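Local coordinates for protein PA1221 (Pseudomonas aeruginosa, PDB 4DG8) that belongs to the ANL clan of AMP-binding enzymes and carries a phosphopantetheine attachment region toward its C-terminal end, at residues G188-A200 / A218-G230. Residues are numbered along the deposited sequence; the frame is centred on the assembly and turned at random.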
loop_
_atom_site.group_PDB
_atom_site.type_symbol
_atom_site.label_atom_id
_atom_site.label_comp_id
_atom_site.label_asym_id
_atom_site.label_seq_id
_atom_site.Cartn_x
_atom_site.Cartn_y
_atom_site.Cartn_z
ATOM N N GLY A 188 -8.957 11.025 0.587
ATOM C CA GLY A 188 -8.803 9.650 0.133
ATOM C C GLY A 188 -8.764 8.722 1.337
ATOM O O GLY A 188 -9.354 7.617 1.345
ATOM N N ILE A 189 -8.096 9.197 2.386
ATOM C CA ILE A 189 -7.999 8.443 3.634
ATOM C C ILE A 189 -9.305 8.365 4.418
ATOM O O ILE A 189 -9.696 7.266 4.860
ATOM C CB ILE A 189 -6.920 9.033 4.572
ATOM C CG1 ILE A 189 -5.550 8.986 3.890
ATOM C CG2 ILE A 189 -6.887 8.241 5.866
ATOM C CD1 ILE A 189 -4.433 9.607 4.717
ATOM N N THR A 190 -9.967 9.512 4.625
ATOM C CA THR A 190 -11.197 9.502 5.425
ATOM C C THR A 190 -12.337 8.811 4.659
ATOM O O THR A 190 -13.167 8.143 5.268
ATOM C CB THR A 190 -11.635 10.913 5.936
ATOM O OG1 THR A 190 -11.877 11.776 4.825
ATOM C CG2 THR A 190 -10.552 11.537 6.844
ATOM N N ARG A 191 -12.353 8.929 3.329
ATOM C CA ARG A 191 -13.348 8.206 2.530
ATOM C C ARG A 191 -13.072 6.709 2.627
ATOM O O ARG A 191 -14.009 5.915 2.734
ATOM C CB ARG A 191 -13.418 8.686 1.067
ATOM C CG ARG A 191 -12.383 8.050 0.086
ATOM C CD ARG A 191 -12.873 6.661 -0.351
ATOM N NE ARG A 191 -12.347 6.184 -1.633
ATOM C CZ ARG A 191 -11.122 5.683 -1.809
ATOM N NH1 ARG A 191 -10.255 5.633 -0.799
ATOM N NH2 ARG A 191 -10.748 5.255 -3.006
ATOM N N LEU A 192 -11.794 6.330 2.621
ATOM C CA LEU A 192 -11.450 4.921 2.780
ATOM C C LEU A 192 -11.966 4.353 4.108
ATOM O O LEU A 192 -12.499 3.231 4.155
ATOM C CB LEU A 192 -9.915 4.710 2.696
ATOM C CG LEU A 192 -9.425 3.276 3.010
ATOM C CD1 LEU A 192 -9.947 2.293 1.954
ATOM C CD2 LEU A 192 -7.905 3.192 3.142
ATOM N N CYS A 193 -11.764 5.107 5.192
ATOM C CA CYS A 193 -11.964 4.541 6.535
ATOM C C CYS A 193 -13.339 4.689 7.194
ATOM O O CYS A 193 -13.628 3.993 8.166
ATOM C CB CYS A 193 -10.887 5.070 7.493
ATOM S SG CYS A 193 -9.192 4.778 6.925
ATOM N N LEU A 194 -14.189 5.562 6.663
ATOM C CA LEU A 194 -15.444 5.902 7.331
ATOM C C LEU A 194 -16.685 5.425 6.563
ATOM O O LEU A 194 -16.749 5.532 5.336
ATOM C CB LEU A 194 -15.548 7.425 7.552
ATOM C CG LEU A 194 -14.479 8.214 8.326
ATOM C CD1 LEU A 194 -15.017 9.626 8.613
ATOM C CD2 LEU A 194 -14.064 7.529 9.628
ATOM N N GLY A 195 -17.678 4.922 7.295
ATOM C CA GLY A 195 -18.952 4.547 6.708
ATOM C C GLY A 195 -18.898 3.337 5.782
ATOM O O GLY A 195 -19.730 3.180 4.883
ATOM N N GLN A 196 -17.933 2.456 5.993
ATOM C CA GLN A 196 -17.810 1.325 5.076
ATOM C C GLN A 196 -18.405 0.038 5.659
ATOM O O GLN A 196 -18.058 -0.391 6.770
ATOM C CB GLN A 196 -16.344 1.123 4.663
ATOM C CG GLN A 196 -15.699 2.372 4.087
ATOM C CD GLN A 196 -16.015 2.596 2.612
ATOM O OE1 GLN A 196 -16.813 1.865 1.994
ATOM N NE2 GLN A 196 -15.380 3.618 2.035
ATOM N N SER A 197 -19.311 -0.574 4.908
ATOM C CA SER A 197 -19.888 -1.856 5.313
ATOM C C SER A 197 -18.851 -2.995 5.445
ATOM O O SER A 197 -19.051 -3.945 6.220
ATOM C CB SER A 197 -21.020 -2.258 4.358
ATOM O OG SER A 197 -20.567 -2.251 3.017
ATOM N N PHE A 198 -17.739 -2.912 4.717
ATOM C CA PHE A 198 -16.762 -3.999 4.787
ATOM C C PHE A 198 -15.870 -3.898 6.040
ATOM O O PHE A 198 -15.065 -4.788 6.308
ATOM C CB PHE A 198 -15.924 -4.107 3.504
ATOM C CG PHE A 198 -15.196 -2.833 3.130
ATOM C CD1 PHE A 198 -13.959 -2.545 3.668
ATOM C CD2 PHE A 198 -15.761 -1.928 2.243
ATOM C CE1 PHE A 198 -13.289 -1.384 3.329
ATOM C CE2 PHE A 198 -15.096 -0.761 1.900
ATOM C CZ PHE A 198 -13.856 -0.492 2.443
ATOM N N LEU A 199 -15.972 -2.778 6.749
ATOM C CA LEU A 199 -15.285 -2.556 8.033
ATOM C C LEU A 199 -16.186 -2.695 9.268
ATOM O O LEU A 199 -15.832 -2.259 10.364
ATOM C CB LEU A 199 -14.497 -1.240 8.056
ATOM C CG LEU A 199 -13.356 -1.135 7.038
ATOM C CD1 LEU A 199 -12.725 0.255 7.127
ATOM C CD2 LEU A 199 -12.289 -2.284 7.179
ATOM N N ALA A 200 -17.384 -3.208 9.067
ATOM C CA ALA A 200 -18.433 -3.124 10.096
ATOM C C ALA A 200 -18.517 -4.280 11.102
ATOM O O ALA A 200 -19.516 -4.392 11.818
ATOM C CB ALA A 200 -19.801 -2.888 9.441
ATOM N N ALA A 218 -1.072 0.115 4.617
ATOM C CA ALA A 218 -0.841 0.782 5.888
ATOM C C ALA A 218 -1.908 1.821 6.183
ATOM O O ALA A 218 -2.321 1.984 7.331
ATOM C CB ALA A 218 0.557 1.425 5.927
ATOM N N THR A 219 -2.346 2.534 5.152
ATOM C CA THR A 219 -3.374 3.554 5.342
ATOM C C THR A 219 -4.605 2.962 6.017
ATOM O O THR A 219 -5.214 3.576 6.916
ATOM C CB THR A 219 -3.800 4.158 4.001
ATOM O OG1 THR A 219 -2.633 4.631 3.314
ATOM C CG2 THR A 219 -4.776 5.307 4.221
ATOM N N LEU A 220 -4.983 1.767 5.572
ATOM C CA LEU A 220 -6.116 1.082 6.187
ATOM C C LEU A 220 -5.770 0.612 7.609
ATOM O O LEU A 220 -6.560 0.786 8.548
ATOM C CB LEU A 220 -6.536 -0.120 5.342
ATOM C CG LEU A 220 -7.602 -1.003 5.989
ATOM C CD1 LEU A 220 -8.902 -0.206 6.171
ATOM C CD2 LEU A 220 -7.823 -2.236 5.134
ATOM N N GLU A 221 -4.612 -0.023 7.758
ATOM C CA GLU A 221 -4.273 -0.580 9.075
ATOM C C GLU A 221 -4.239 0.478 10.184
ATOM O O GLU A 221 -4.715 0.256 11.297
ATOM C CB GLU A 221 -2.945 -1.322 9.014
ATOM C CG GLU A 221 -3.004 -2.551 8.110
ATOM C CD GLU A 221 -1.646 -3.165 7.872
ATOM O OE1 GLU A 221 -0.662 -2.743 8.526
ATOM O OE2 GLU A 221 -1.574 -4.076 7.027
ATOM N N ILE A 222 -3.666 1.625 9.864
ATOM C CA ILE A 222 -3.492 2.690 10.833
ATOM C C ILE A 222 -4.748 3.528 10.973
ATOM O O ILE A 222 -5.354 3.586 12.053
ATOM C CB ILE A 222 -2.281 3.554 10.473
ATOM C CG1 ILE A 222 -1.020 2.682 10.540
ATOM C CG2 ILE A 222 -2.183 4.780 11.407
ATOM C CD1 ILE A 222 0.213 3.268 9.807
ATOM N N TRP A 223 -5.153 4.175 9.880
ATOM C CA TRP A 223 -6.265 5.106 9.976
ATOM C C TRP A 223 -7.620 4.410 10.130
ATOM O O TRP A 223 -8.548 4.978 10.683
ATOM C CB TRP A 223 -6.235 6.096 8.808
ATOM C CG TRP A 223 -4.925 6.823 8.801
ATOM C CD1 TRP A 223 -3.907 6.681 7.902
ATOM C CD2 TRP A 223 -4.463 7.750 9.791
ATOM N NE1 TRP A 223 -2.843 7.485 8.260
ATOM C CE2 TRP A 223 -3.154 8.146 9.418
ATOM C CE3 TRP A 223 -5.025 8.284 10.959
ATOM C CZ2 TRP A 223 -2.406 9.082 10.159
ATOM C CZ3 TRP A 223 -4.278 9.211 11.703
ATOM C CH2 TRP A 223 -2.988 9.603 11.290
ATOM N N GLY A 224 -7.735 3.174 9.657
ATOM C CA GLY A 224 -8.955 2.428 9.912
ATOM C C GLY A 224 -9.243 2.298 11.410
ATOM O O GLY A 224 -10.392 2.385 11.842
ATOM N N ALA A 225 -8.203 2.050 12.200
ATOM C CA ALA A 225 -8.322 2.103 13.658
ATOM C C ALA A 225 -8.535 3.505 14.193
ATOM O O ALA A 225 -9.558 3.792 14.838
ATOM C CB ALA A 225 -7.071 1.520 14.314
ATOM N N LEU A 226 -7.575 4.391 13.918
ATOM C CA LEU A 226 -7.553 5.664 14.643
ATOM C C LEU A 226 -8.722 6.580 14.279
ATOM O O LEU A 226 -9.135 7.420 15.071
ATOM C CB LEU A 226 -6.222 6.402 14.433
ATOM C CG LEU A 226 -4.965 5.735 15.005
ATOM C CD1 LEU A 226 -3.743 6.535 14.601
ATOM C CD2 LEU A 226 -5.062 5.647 16.530
ATOM N N LEU A 227 -9.245 6.445 13.069
ATOM C CA LEU A 227 -10.360 7.293 12.672
ATOM C C LEU A 227 -11.702 6.714 13.145
ATOM O O LEU A 227 -12.756 7.339 13.003
ATOM C CB LEU A 227 -10.333 7.553 11.154
ATOM C CG LEU A 227 -9.054 8.253 10.690
ATOM C CD1 LEU A 227 -9.144 8.584 9.211
ATOM C CD2 LEU A 227 -8.767 9.530 11.525
ATOM N N ASN A 228 -11.661 5.483 13.651
ATOM C CA ASN A 228 -12.818 4.871 14.310
ATOM C C ASN A 228 -12.825 4.712 15.837
ATOM O O ASN A 228 -13.716 4.056 16.381
ATOM C CB ASN A 228 -13.261 3.611 13.571
ATOM C CG ASN A 228 -13.718 3.933 12.170
ATOM O OD1 ASN A 228 -14.802 4.496 11.976
ATOM N ND2 ASN A 228 -12.866 3.648 11.183
ATOM N N GLY A 229 -11.818 5.251 16.522
ATOM C CA GLY A 229 -11.733 5.070 17.966
ATOM C C GLY A 229 -11.207 3.683 18.332
ATOM O O GLY A 229 -11.347 3.236 19.477
ATOM N N GLY A 230 -10.600 3.011 17.354
ATOM C CA GLY A 230 -10.026 1.683 17.546
ATOM C C GLY A 230 -8.574 1.748 17.981
ATOM O O GLY A 230 -8.083 2.807 18.386
HETATM O O HOH W 1 -16.742 4.912 10.451
#
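Cys193 sits against the backbone of Trp223 and Gly224. Its CB lies 4.0 Å from Trp223 O and 4.1 Å from Gly224 CA. From there SG swings to the side opposite its own carbonyl carbon (chi1 -55°) and ends 3.5 Å from Gly224 N. The sulfur also rests against Trp223 CB. The CA atoms of Cys193 and Gly224 are 5.0 Å apart, the nearest backbone approach around Cys193.

Ile189, one turn earlier, uses both branches. CG2 packs 3.7 Å from Trp223 CB, beside the start of the indole, and also meets Leu227 CD1. The Ile189 and Thr219 side chains cross at about a right angle, with Ile189 CG1 against Thr219 CG2.

Both helices lie in the AMP-binding enzyme family region. Helix 186-193 follows strand 180-185, and helix 217-226 leads into strand 231-234. The axes of 188-193 and 218-226 cross at -72°. Val29 of helix 29-39 touches both Ile189 and Trp223.

Beyond this crossing, Asn228 links the last turn of helix 186-193 to the backbone of Gly224. Its ND2 donates to Cys193 O at 3.1 Å, nearly straight (169°), from above the carbonyl plane. The same nitrogen donates to Gly224 O at 2.9 Å. Both acceptors lie in the amide plane, which should fix the rotation of the amide. Leu194 CD2 reaches over to Leu227 O and CB.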